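Local coordinates for squalene synthase HpnC (Alicyclobacillus acidocaldarius subsp. acidocaldarius, PDB 4HD1), which probably acts as a squalene-synthase-type prenyltransferase, one of a family of enzymes that join isoprenoid diphosphates into longer chains, at residues R12-V17 and T85-R90; R20-H25 and H43-Y48; N113-R118 and L128-R133. All blocks are in the same frame, centred on the assembly; numbering follows the deposited sequence.

Contact 1: R12-V17 and T85-R90; sequences RGDFEV and TTPAFR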
loop_
_atom_site.group_PDB
_atom_site.type_symbol
_atom_site.label_atom_id
_atom_site.label_comp_id
_atom_site.label_asym_id
_atom_site.label_seq_id
_atom_site.Cartn_x
_atom_site.Cartn_y
_atom_site.Cartn_z
ATOM N N ARG A 12 13.316 21.249 -9.507
ATOM C CA ARG A 12 13.891 20.892 -8.206
ATOM C C ARG A 12 13.088 21.369 -7.008
ATOM O O ARG A 12 13.021 20.670 -5.989
ATOM C CB ARG A 12 15.338 21.357 -8.098
ATOM C CG ARG A 12 16.269 20.388 -8.783
ATOM C CD ARG A 12 17.689 20.877 -8.822
ATOM N NE ARG A 12 18.319 20.317 -10.001
ATOM C CZ ARG A 12 19.504 20.679 -10.475
ATOM N NH1 ARG A 12 20.218 21.616 -9.864
ATOM N NH2 ARG A 12 19.971 20.096 -11.572
ATOM N N GLY A 13 12.478 22.547 -7.132
ATOM C CA GLY A 13 11.597 23.067 -6.096
ATOM C C GLY A 13 10.397 22.168 -5.875
ATOM O O GLY A 13 10.080 21.816 -4.737
ATOM N N ASP A 14 9.741 21.776 -6.966
ATOM C CA ASP A 14 8.552 20.927 -6.889
ATOM C C ASP A 14 8.860 19.553 -6.302
ATOM O O ASP A 14 8.060 19.014 -5.533
ATOM C CB ASP A 14 7.925 20.777 -8.269
ATOM C CG ASP A 14 7.559 22.106 -8.889
ATOM O OD1 ASP A 14 7.436 23.109 -8.147
ATOM O OD2 ASP A 14 7.385 22.151 -10.123
ATOM N N PHE A 15 10.014 18.995 -6.662
ATOM C CA PHE A 15 10.456 17.725 -6.100
ATOM C C PHE A 15 10.885 17.869 -4.639
ATOM O O PHE A 15 10.728 16.936 -3.847
ATOM C CB PHE A 15 11.562 17.092 -6.952
ATOM C CG PHE A 15 11.040 16.275 -8.104
ATOM C CD1 PHE A 15 10.641 14.955 -7.912
ATOM C CD2 PHE A 15 10.921 16.829 -9.378
ATOM C CE1 PHE A 15 10.148 14.199 -8.966
ATOM C CE2 PHE A 15 10.430 16.075 -10.441
ATOM C CZ PHE A 15 10.044 14.756 -10.235
ATOM N N GLU A 16 11.410 19.041 -4.282
ATOM C CA GLU A 16 11.699 19.336 -2.883
ATOM C C GLU A 16 10.434 19.304 -2.022
ATOM O O GLU A 16 10.475 18.811 -0.889
ATOM C CB GLU A 16 12.414 20.681 -2.731
ATOM C CG GLU A 16 12.747 21.053 -1.290
ATOM C CD GLU A 16 13.702 20.080 -0.608
ATOM O OE1 GLU A 16 14.008 20.303 0.579
ATOM O OE2 GLU A 16 14.159 19.099 -1.240
ATOM N N VAL A 17 9.330 19.832 -2.557
ATOM C CA VAL A 17 8.028 19.773 -1.880
ATOM C C VAL A 17 7.643 18.307 -1.663
ATOM O O VAL A 17 7.349 17.900 -0.540
ATOM C CB VAL A 17 6.911 20.528 -2.651
ATOM C CG1 VAL A 17 5.564 20.377 -1.960
ATOM C CG2 VAL A 17 7.243 22.013 -2.792
ATOM N N THR A 85 -1.011 21.656 -11.889
ATOM C CA THR A 85 -1.080 23.012 -11.327
ATOM C C THR A 85 -0.485 23.141 -9.913
ATOM O O THR A 85 -0.301 24.245 -9.412
ATOM C CB THR A 85 -2.526 23.572 -11.366
ATOM O OG1 THR A 85 -3.434 22.619 -10.801
ATOM C CG2 THR A 85 -2.956 23.869 -12.806
ATOM N N THR A 86 -0.181 22.005 -9.291
ATOM C CA THR A 86 0.412 21.939 -7.951
ATOM C C THR A 86 1.919 21.723 -8.097
ATOM O O THR A 86 2.363 21.196 -9.120
ATOM C CB THR A 86 -0.199 20.751 -7.168
ATOM O OG1 THR A 86 -1.623 20.873 -7.177
ATOM C CG2 THR A 86 0.289 20.678 -5.702
ATOM N N PRO A 87 2.715 22.135 -7.090
ATOM C CA PRO A 87 4.096 21.640 -7.052
ATOM C C PRO A 87 4.171 20.097 -7.077
ATOM O O PRO A 87 4.843 19.530 -7.951
ATOM C CB PRO A 87 4.630 22.202 -5.733
ATOM C CG PRO A 87 3.855 23.461 -5.535
ATOM C CD PRO A 87 2.488 23.216 -6.113
ATOM N N ALA A 88 3.467 19.436 -6.153
ATOM C CA ALA A 88 3.440 17.964 -6.089
ATOM C C ALA A 88 3.104 17.305 -7.423
ATOM O O ALA A 88 3.788 16.374 -7.846
ATOM C CB ALA A 88 2.490 17.472 -5.005
ATOM N N PHE A 89 2.066 17.800 -8.087
ATOM C CA PHE A 89 1.611 17.214 -9.341
ATOM C C PHE A 89 2.464 17.586 -10.552
ATOM O O PHE A 89 2.474 16.854 -11.540
ATOM C CB PHE A 89 0.134 17.524 -9.586
ATOM C CG PHE A 89 -0.802 16.601 -8.855
ATOM C CD1 PHE A 89 -1.027 15.304 -9.321
ATOM C CD2 PHE A 89 -1.458 17.021 -7.701
ATOM C CE1 PHE A 89 -1.888 14.448 -8.649
ATOM C CE2 PHE A 89 -2.321 16.169 -7.024
ATOM C CZ PHE A 89 -2.537 14.881 -7.499
ATOM N N ARG A 90 3.168 18.714 -10.488
ATOM C CA ARG A 90 4.172 19.030 -11.502
ATOM C C ARG A 90 5.326 18.028 -11.402
ATOM O O ARG A 90 5.788 17.504 -12.417
ATOM C CB ARG A 90 4.671 20.476 -11.379
ATOM C CG ARG A 90 3.942 21.463 -12.281
ATOM C CD ARG A 90 4.471 22.890 -12.157
ATOM N NE ARG A 90 3.642 23.681 -11.252
ATOM C CZ ARG A 90 4.046 24.203 -10.095
ATOM N NH1 ARG A 90 5.296 24.055 -9.684
ATOM N NH2 ARG A 90 3.194 24.891 -9.353
#
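A surface salt bridge ties the first turn of helix 12-25 to the start of helix 87-99: Asp14 meets Arg90 across the contact. The guanidinium uses NH1 alone, which is nearly equidistant from both oxygens but stands well off the carboxylate plane. Arg90 NH1 lies 2.8 Å from Asp14 OD1. It also makes a weak hydrogen bond to Asp14 OD2, at 2.9 Å and bent to 142°. The two planes stand 61° apart, so this is not a flat two-nitrogen pairing. Arg90 reaches the carboxylate by a bend at chi3 (-98°). The bend brings one face of its guanidinium against its own helix start, with Thr86 O 3.4 Å above the Arg90 plane. Pro87 completes the contact. Its carbonyl O is 3.3 Å from Asp14 CB, and its ring CB touches Val17 CG2 at 3.9 Å, one helical turn further along. On the inner side the Phe15 ring packs on Ala91 and Phe94 of helix 87-99 and on Pro42 of helix 41-56. Pro87 opens its helix directly after Thr86 at the N-cap. Two helix N-termini thus join at the surface of the all-alpha, class I terpenoid synthase type fold of the squalene/phytoene synthase family.

Contact 2: R20-H25 and H43-Y48; sequences RLTRSH and HFYSVY. With SO4 (sulfate ion), chain B.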
loop_
_atom_site.group_PDB
_atom_site.type_symbol
_atom_site.label_atom_id
_atom_site.label_comp_id
_atom_site.label_asym_id
_atom_site.label_seq_id
_atom_site.Cartn_x
_atom_site.Cartn_y
_atom_site.Cartn_z
ATOM N N ARG A 20 9.744 16.793 1.085
ATOM C CA ARG A 20 9.271 17.271 2.394
ATOM C C ARG A 20 7.989 16.576 2.835
ATOM O O ARG A 20 7.912 16.068 3.955
ATOM C CB ARG A 20 9.030 18.782 2.372
ATOM C CG ARG A 20 10.124 19.614 3.019
ATOM C CD ARG A 20 9.581 20.942 3.544
ATOM N NE ARG A 20 8.936 21.744 2.503
ATOM C CZ ARG A 20 7.618 21.864 2.336
ATOM N NH1 ARG A 20 6.767 21.242 3.144
ATOM N NH2 ARG A 20 7.145 22.614 1.352
ATOM N N LEU A 21 6.986 16.569 1.953
ATOM C CA LEU A 21 5.689 15.960 2.248
ATOM C C LEU A 21 5.874 14.487 2.576
ATOM O O LEU A 21 5.252 13.969 3.510
ATOM C CB LEU A 21 4.706 16.129 1.079
ATOM C CG LEU A 21 4.346 17.550 0.596
ATOM C CD1 LEU A 21 3.471 17.499 -0.657
ATOM C CD2 LEU A 21 3.710 18.426 1.681
ATOM N N THR A 22 6.750 13.825 1.822
ATOM C CA THR A 22 7.023 12.410 2.019
ATOM C C THR A 22 7.721 12.139 3.352
ATOM O O THR A 22 7.229 11.336 4.154
ATOM C CB THR A 22 7.809 11.813 0.831
ATOM O OG1 THR A 22 6.980 11.848 -0.340
ATOM C CG2 THR A 22 8.238 10.373 1.116
ATOM N N ARG A 23 8.840 12.816 3.597
ATOM C CA ARG A 23 9.618 12.583 4.817
ATOM C C ARG A 23 8.844 12.887 6.102
ATOM O O ARG A 23 8.999 12.179 7.093
ATOM C CB ARG A 23 10.957 13.329 4.778
ATOM C CG ARG A 23 11.940 12.739 3.773
ATOM C CD ARG A 23 13.260 13.497 3.726
ATOM N NE ARG A 23 14.195 13.072 4.771
ATOM C CZ ARG A 23 14.617 13.837 5.779
ATOM N NH1 ARG A 23 14.202 15.095 5.904
ATOM N NH2 ARG A 23 15.468 13.342 6.668
ATOM N N SER A 24 7.993 13.909 6.076
ATOM C CA SER A 24 7.199 14.256 7.254
ATOM C C SER A 24 6.032 13.292 7.492
ATOM O O SER A 24 5.649 13.060 8.636
ATOM C CB SER A 24 6.681 15.691 7.167
ATOM O OG SER A 24 5.497 15.758 6.391
ATOM N N HIS A 25 5.472 12.739 6.418
ATOM C CA HIS A 25 4.320 11.832 6.523
ATOM C C HIS A 25 4.698 10.400 6.808
ATOM O O HIS A 25 4.023 9.726 7.584
ATOM C CB HIS A 25 3.444 11.914 5.273
ATOM C CG HIS A 25 2.155 11.125 5.369
ATOM N ND1 HIS A 25 1.085 11.567 6.054
ATOM C CD2 HIS A 25 1.791 9.894 4.825
ATOM C CE1 HIS A 25 0.088 10.664 5.962
ATOM N NE2 HIS A 25 0.520 9.642 5.208
ATOM N N HIS A 43 11.494 10.056 -7.957
ATOM C CA HIS A 43 10.252 9.425 -8.374
ATOM C C HIS A 43 9.560 8.745 -7.221
ATOM O O HIS A 43 8.327 8.678 -7.183
ATOM C CB HIS A 43 10.511 8.486 -9.539
ATOM C CG HIS A 43 11.259 9.147 -10.676
ATOM N ND1 HIS A 43 10.759 10.202 -11.354
ATOM C CD2 HIS A 43 12.518 8.886 -11.222
ATOM C CE1 HIS A 43 11.646 10.594 -12.290
ATOM N NE2 HIS A 43 12.723 9.788 -12.207
ATOM N N PHE A 44 10.336 8.254 -6.254
ATOM C CA PHE A 44 9.750 7.744 -5.016
ATOM C C PHE A 44 9.048 8.881 -4.252
ATOM O O PHE A 44 7.915 8.706 -3.793
ATOM C CB PHE A 44 10.787 6.990 -4.165
ATOM C CG PHE A 44 10.880 5.520 -4.496
ATOM C CD1 PHE A 44 11.426 5.091 -5.707
ATOM C CD2 PHE A 44 10.395 4.558 -3.610
ATOM C CE1 PHE A 44 11.495 3.735 -6.019
ATOM C CE2 PHE A 44 10.462 3.202 -3.911
ATOM C CZ PHE A 44 11.011 2.793 -5.118
ATOM N N TYR A 45 9.696 10.048 -4.169
ATOM C CA TYR A 45 9.135 11.190 -3.456
ATOM C C TYR A 45 7.835 11.676 -4.081
ATOM O O TYR A 45 6.880 11.967 -3.357
ATOM C CB TYR A 45 10.140 12.341 -3.327
ATOM C CG TYR A 45 11.365 12.005 -2.504
ATOM C CD1 TYR A 45 11.247 11.433 -1.234
ATOM C CD2 TYR A 45 12.645 12.270 -2.986
ATOM C CE1 TYR A 45 12.366 11.126 -0.476
ATOM C CE2 TYR A 45 13.776 11.967 -2.234
ATOM C CZ TYR A 45 13.631 11.392 -0.981
ATOM O OH TYR A 45 14.745 11.085 -0.229
ATOM N N SER A 46 7.779 11.738 -5.410
ATOM C CA SER A 46 6.557 12.218 -6.068
ATOM C C SER A 46 5.402 11.211 -5.983
ATOM O O SER A 46 4.242 11.603 -5.828
ATOM C CB SER A 46 6.818 12.622 -7.519
ATOM O OG SER A 46 7.270 11.519 -8.279
ATOM N N VAL A 47 5.716 9.919 -6.076
ATOM C CA VAL A 47 4.688 8.886 -5.963
ATOM C C VAL A 47 4.156 8.824 -4.535
ATOM O O VAL A 47 2.941 8.742 -4.318
ATOM C CB VAL A 47 5.195 7.514 -6.431
ATOM C CG1 VAL A 47 4.216 6.416 -6.047
ATOM C CG2 VAL A 47 5.407 7.536 -7.938
ATOM N N TYR A 48 5.063 8.893 -3.566
ATOM C CA TYR A 48 4.655 8.881 -2.168
ATOM C C TYR A 48 3.910 10.141 -1.736
ATOM O O TYR A 48 2.948 10.036 -0.964
ATOM C CB TYR A 48 5.825 8.534 -1.249
ATOM C CG TYR A 48 6.004 7.039 -1.129
ATOM C CD1 TYR A 48 5.351 6.316 -0.127
ATOM C CD2 TYR A 48 6.791 6.329 -2.041
ATOM C CE1 TYR A 48 5.498 4.939 -0.022
ATOM C CE2 TYR A 48 6.946 4.949 -1.942
ATOM C CZ TYR A 48 6.301 4.264 -0.931
ATOM O OH TYR A 48 6.443 2.901 -0.824
HETATM S S SO4 B . 17.798 12.478 -1.020
HETATM O O1 SO4 B . 19.032 12.456 -1.853
HETATM O O2 SO4 B . 16.929 13.634 -1.403
HETATM O O3 SO4 B . 16.977 11.250 -1.218
HETATM O O4 SO4 B . 18.276 12.556 0.401
#
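This is a buried helix-to-helix contact in which one small side chain, Thr22 of helix 12-25, fits against Tyr45 and Tyr48, one turn apart on helix 41-56. The backbones come close here: Thr22 CA and Tyr48 CA are 6.0 Å apart. Both branches of Thr22 take part. The hydroxyl lies beside its own backbone N (chi1 -66°), and the methyl CG2 is anti to that N, which aims it at Tyr45 and Tyr48. Thr22 OG1 is hydrogen-bonded to Cys18 O, one turn back on its own helix. It also lies 3.0 Å from Tyr45 O, so two carbonyls flank this buried hydroxyl. The methyl group does the apolar work. Thr22 CG2 meets the edge of the Tyr45 ring at CD1, 4.0 Å away, and lies 3.8 Å from Tyr48 CB. The Thr22 and Tyr45 side chains cross at about a right angle. Tyr48 offers only this first carbon to Thr22; its ring leads off to edge-to-face stacks with Tyr26 and Phe29.

The two helices belong to the all-alpha fold of the squalene and phytoene synthase family. Beyond Thr22 the same helix pair is joined by polar bonds: Leu21 O accepts from Arg52 NH1, and His25 NE2 is bonded to Asp55 OD2.

At its far end Tyr45 reaches a sulfate, probably taken from the crystallisation liquor. Tyr45 OH is modelled as donating to sulfate O3, at the ring edge, over 2.4 Å, a very short and therefore doubtful length. Ala3 N and Arg19 NE also bind this ion.

Contact 3: N113-R118 and L128-R133; sequences NRRDQR and LRDYCR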
loop_
_atom_site.group_PDB
_atom_site.type_symbol
_atom_site.label_atom_id
_atom_site.label_comp_id
_atom_site.label_asym_id
_atom_site.label_seq_id
_atom_site.Cartn_x
_atom_site.Cartn_y
_atom_site.Cartn_z
ATOM N N ASN A 113 -9.582 4.657 -1.277
ATOM C CA ASN A 113 -10.186 5.552 -0.300
ATOM C C ASN A 113 -11.724 5.476 -0.332
ATOM O O ASN A 113 -12.366 5.447 0.721
ATOM C CB ASN A 113 -9.684 6.982 -0.536
ATOM C CG ASN A 113 -10.096 7.945 0.561
ATOM O OD1 ASN A 113 -11.279 8.242 0.743
ATOM N ND2 ASN A 113 -9.111 8.462 1.284
ATOM N N ARG A 114 -12.306 5.422 -1.531
ATOM C CA ARG A 114 -13.759 5.259 -1.682
ATOM C C ARG A 114 -14.226 3.896 -1.169
ATOM O O ARG A 114 -15.315 3.791 -0.606
ATOM C CB ARG A 114 -14.203 5.434 -3.137
ATOM C CG ARG A 114 -13.835 6.769 -3.761
ATOM C CD ARG A 114 -14.439 6.915 -5.151
ATOM N NE ARG A 114 -13.991 8.138 -5.818
ATOM C CZ ARG A 114 -13.122 8.175 -6.828
ATOM N NH1 ARG A 114 -12.593 7.054 -7.314
ATOM N NH2 ARG A 114 -12.782 9.341 -7.359
ATOM N N ARG A 115 -13.404 2.861 -1.369
ATOM C CA ARG A 115 -13.712 1.512 -0.878
ATOM C C ARG A 115 -13.724 1.486 0.644
ATOM O O ARG A 115 -14.583 0.849 1.249
ATOM C CB ARG A 115 -12.712 0.469 -1.399
ATOM C CG ARG A 115 -12.436 0.533 -2.889
ATOM C CD ARG A 115 -13.546 -0.082 -3.712
ATOM N NE ARG A 115 -13.283 -1.500 -3.930
ATOM C CZ ARG A 115 -13.525 -2.132 -5.071
ATOM N NH1 ARG A 115 -14.028 -1.476 -6.107
ATOM N NH2 ARG A 115 -13.253 -3.419 -5.176
ATOM N N ASP A 116 -12.770 2.190 1.251
ATOM C CA ASP A 116 -12.675 2.287 2.705
ATOM C C ASP A 116 -13.865 3.044 3.302
ATOM O O ASP A 116 -14.272 2.755 4.423
ATOM C CB ASP A 116 -11.358 2.956 3.107
ATOM C CG ASP A 116 -10.630 2.219 4.231
ATOM O OD1 ASP A 116 -10.620 0.966 4.255
ATOM O OD2 ASP A 116 -10.034 2.903 5.087
ATOM N N GLN A 117 -14.422 4.001 2.557
ATOM C CA GLN A 117 -15.607 4.750 2.997
ATOM C C GLN A 117 -16.821 3.844 3.150
ATOM O O GLN A 117 -17.594 3.985 4.099
ATOM C CB GLN A 117 -15.964 5.861 2.005
ATOM C CG GLN A 117 -15.152 7.140 2.136
ATOM C CD GLN A 117 -15.349 8.083 0.954
ATOM O OE1 GLN A 117 -16.468 8.497 0.646
ATOM N NE2 GLN A 117 -14.251 8.429 0.288
ATOM N N ARG A 118 -16.977 2.916 2.209
ATOM C CA ARG A 118 -18.196 2.128 2.095
ATOM C C ARG A 118 -18.169 0.762 2.789
ATOM O O ARG A 118 -19.205 0.098 2.897
ATOM C CB ARG A 118 -18.614 1.991 0.622
ATOM C CG ARG A 118 -17.626 1.274 -0.282
ATOM C CD ARG A 118 -18.232 1.026 -1.657
ATOM N NE ARG A 118 -18.319 2.248 -2.461
ATOM C CZ ARG A 118 -17.527 2.536 -3.495
ATOM N NH1 ARG A 118 -17.691 3.675 -4.156
ATOM N NH2 ARG A 118 -16.575 1.690 -3.876
ATOM N N LEU A 128 -11.794 -9.142 0.858
ATOM C CA LEU A 128 -10.580 -8.545 1.403
ATOM C C LEU A 128 -9.472 -8.487 0.345
ATOM O O LEU A 128 -8.848 -7.439 0.145
ATOM C CB LEU A 128 -10.107 -9.290 2.652
ATOM C CG LEU A 128 -8.875 -8.702 3.349
ATOM C CD1 LEU A 128 -9.093 -7.241 3.712
ATOM C CD2 LEU A 128 -8.486 -9.514 4.578
ATOM N N ARG A 129 -9.246 -9.611 -0.335
ATOM C CA ARG A 129 -8.310 -9.670 -1.457
ATOM C C ARG A 129 -8.610 -8.543 -2.447
ATOM O O ARG A 129 -7.706 -7.831 -2.868
ATOM C CB ARG A 129 -8.396 -11.030 -2.152
ATOM C CG ARG A 129 -7.476 -11.198 -3.346
ATOM C CD ARG A 129 -6.282 -12.074 -3.016
ATOM N NE ARG A 129 -5.473 -12.310 -4.210
ATOM C CZ ARG A 129 -4.622 -13.320 -4.370
ATOM N NH1 ARG A 129 -4.453 -14.222 -3.412
ATOM N NH2 ARG A 129 -3.941 -13.433 -5.502
ATOM N N ASP A 130 -9.886 -8.367 -2.785
ATOM C CA ASP A 130 -10.296 -7.353 -3.754
ATOM C C ASP A 130 -9.972 -5.922 -3.306
ATOM O O ASP A 130 -9.564 -5.091 -4.120
ATOM C CB ASP A 130 -11.777 -7.484 -4.094
ATOM C CG ASP A 130 -12.084 -7.026 -5.497
ATOM O OD1 ASP A 130 -12.755 -5.985 -5.649
ATOM O OD2 ASP A 130 -11.627 -7.697 -6.451
ATOM N N TYR A 131 -10.150 -5.645 -2.014
ATOM C CA TYR A 131 -9.756 -4.358 -1.445
ATOM C C TYR A 131 -8.256 -4.119 -1.634
ATOM O O TYR A 131 -7.843 -3.030 -2.046
ATOM C CB TYR A 131 -10.140 -4.271 0.038
ATOM C CG TYR A 131 -9.611 -3.039 0.751
ATOM C CD1 TYR A 131 -9.921 -1.755 0.297
ATOM C CD2 TYR A 131 -8.810 -3.161 1.889
ATOM C CE1 TYR A 131 -9.435 -0.629 0.946
ATOM C CE2 TYR A 131 -8.323 -2.041 2.551
ATOM C CZ TYR A 131 -8.636 -0.779 2.075
ATOM O OH TYR A 131 -8.158 0.338 2.728
ATOM N N CYS A 132 -7.456 -5.148 -1.349
ATOM C CA CYS A 132 -5.999 -5.093 -1.515
ATOM C C CYS A 132 -5.555 -4.719 -2.927
ATOM O O CYS A 132 -4.516 -4.079 -3.094
ATOM C CB CYS A 132 -5.360 -6.413 -1.096
ATOM S SG CYS A 132 -5.476 -6.710 0.678
ATOM N N ARG A 133 -6.347 -5.105 -3.929
ATOM C CA ARG A 133 -6.075 -4.734 -5.323
ATOM C C ARG A 133 -6.111 -3.218 -5.560
ATOM O O ARG A 133 -5.645 -2.737 -6.600
ATOM C CB ARG A 133 -7.039 -5.445 -6.275
ATOM C CG ARG A 133 -6.748 -6.930 -6.450
ATOM C CD ARG A 133 -7.837 -7.649 -7.236
ATOM N NE ARG A 133 -7.969 -7.125 -8.596
ATOM C CZ ARG A 133 -8.921 -6.284 -8.998
ATOM N NH1 ARG A 133 -9.853 -5.864 -8.149
ATOM N NH2 ARG A 133 -8.943 -5.865 -10.256
#
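Two flat groups, the ring of Tyr131 and the guanidinium of Arg115, carry this contact, and each is met at its edge. Arg115 CB lies near the plane of the Tyr131 ring, 4.0 Å from CD1. The Asp116 carboxylate is turned almost parallel to that ring, 2° off. The carboxylate of Asp130 lies at the edge of the Arg115 guanidinium, the two planes somewhat tilted. There Arg115 NH2 and Asp130 OD1 form a salt bridge of 2.7 Å. Arg115 gets there by folding at chi2 and chi3, and also makes a cation-pi contact with Tyr134. The other carboxylate oxygen, Asp130 OD2, pairs with Arg133 NH1 at 3.1 Å. One acid is thus shared by two arginines, whose like charges (Arg115 NH2 and Arg133 NH1, 5.1 Å apart) it probably offsets.

Tyr131 leaves its helix with CG opposite the backbone N (chi1 173°), which sends the ring across to helix 104-118. Its OH ends 3.0 Å from Asp116 OD1, an oxygen that is hydrogen-bonded to Tyr184 OH. Replacing Tyr131 with an alanine would probably open a gap beside Arg115 CB and take a polar neighbour from Asp116. The segment axes approach to 10.4 Å at 146°, roughly antiparallel. Joined by a short linker, helices 104-118 and 125-135 form an antiparallel helical hairpin, bridged here by the Arg115-Asp130 pair, with Arg133 completing the network on the second helix.

In the fold
Contacts 1 and 2 are neighbours, with centres 11 Å apart. Both use helix 12-25, and they touch directly: Phe15 CE1 packs on Ser46 CB at 4.0 Å. That one helix therefore meets helix 87-99 near its start and helix 41-56 further on. Contact 3 stands apart, on the opposite side of the chain's centre from contact 2. Its centre is 23 Å from that of contact 2 and 29 Å from that of contact 1. The nearest atoms of contacts 2 and 3 are about 10 Å apart. The sulfate beside contact 2 need not mark a substrate site. Asp55, bonded to His25, lies in an aspartate-rich sequence that probably binds substrate diphosphate through magnesium, as in related synthases.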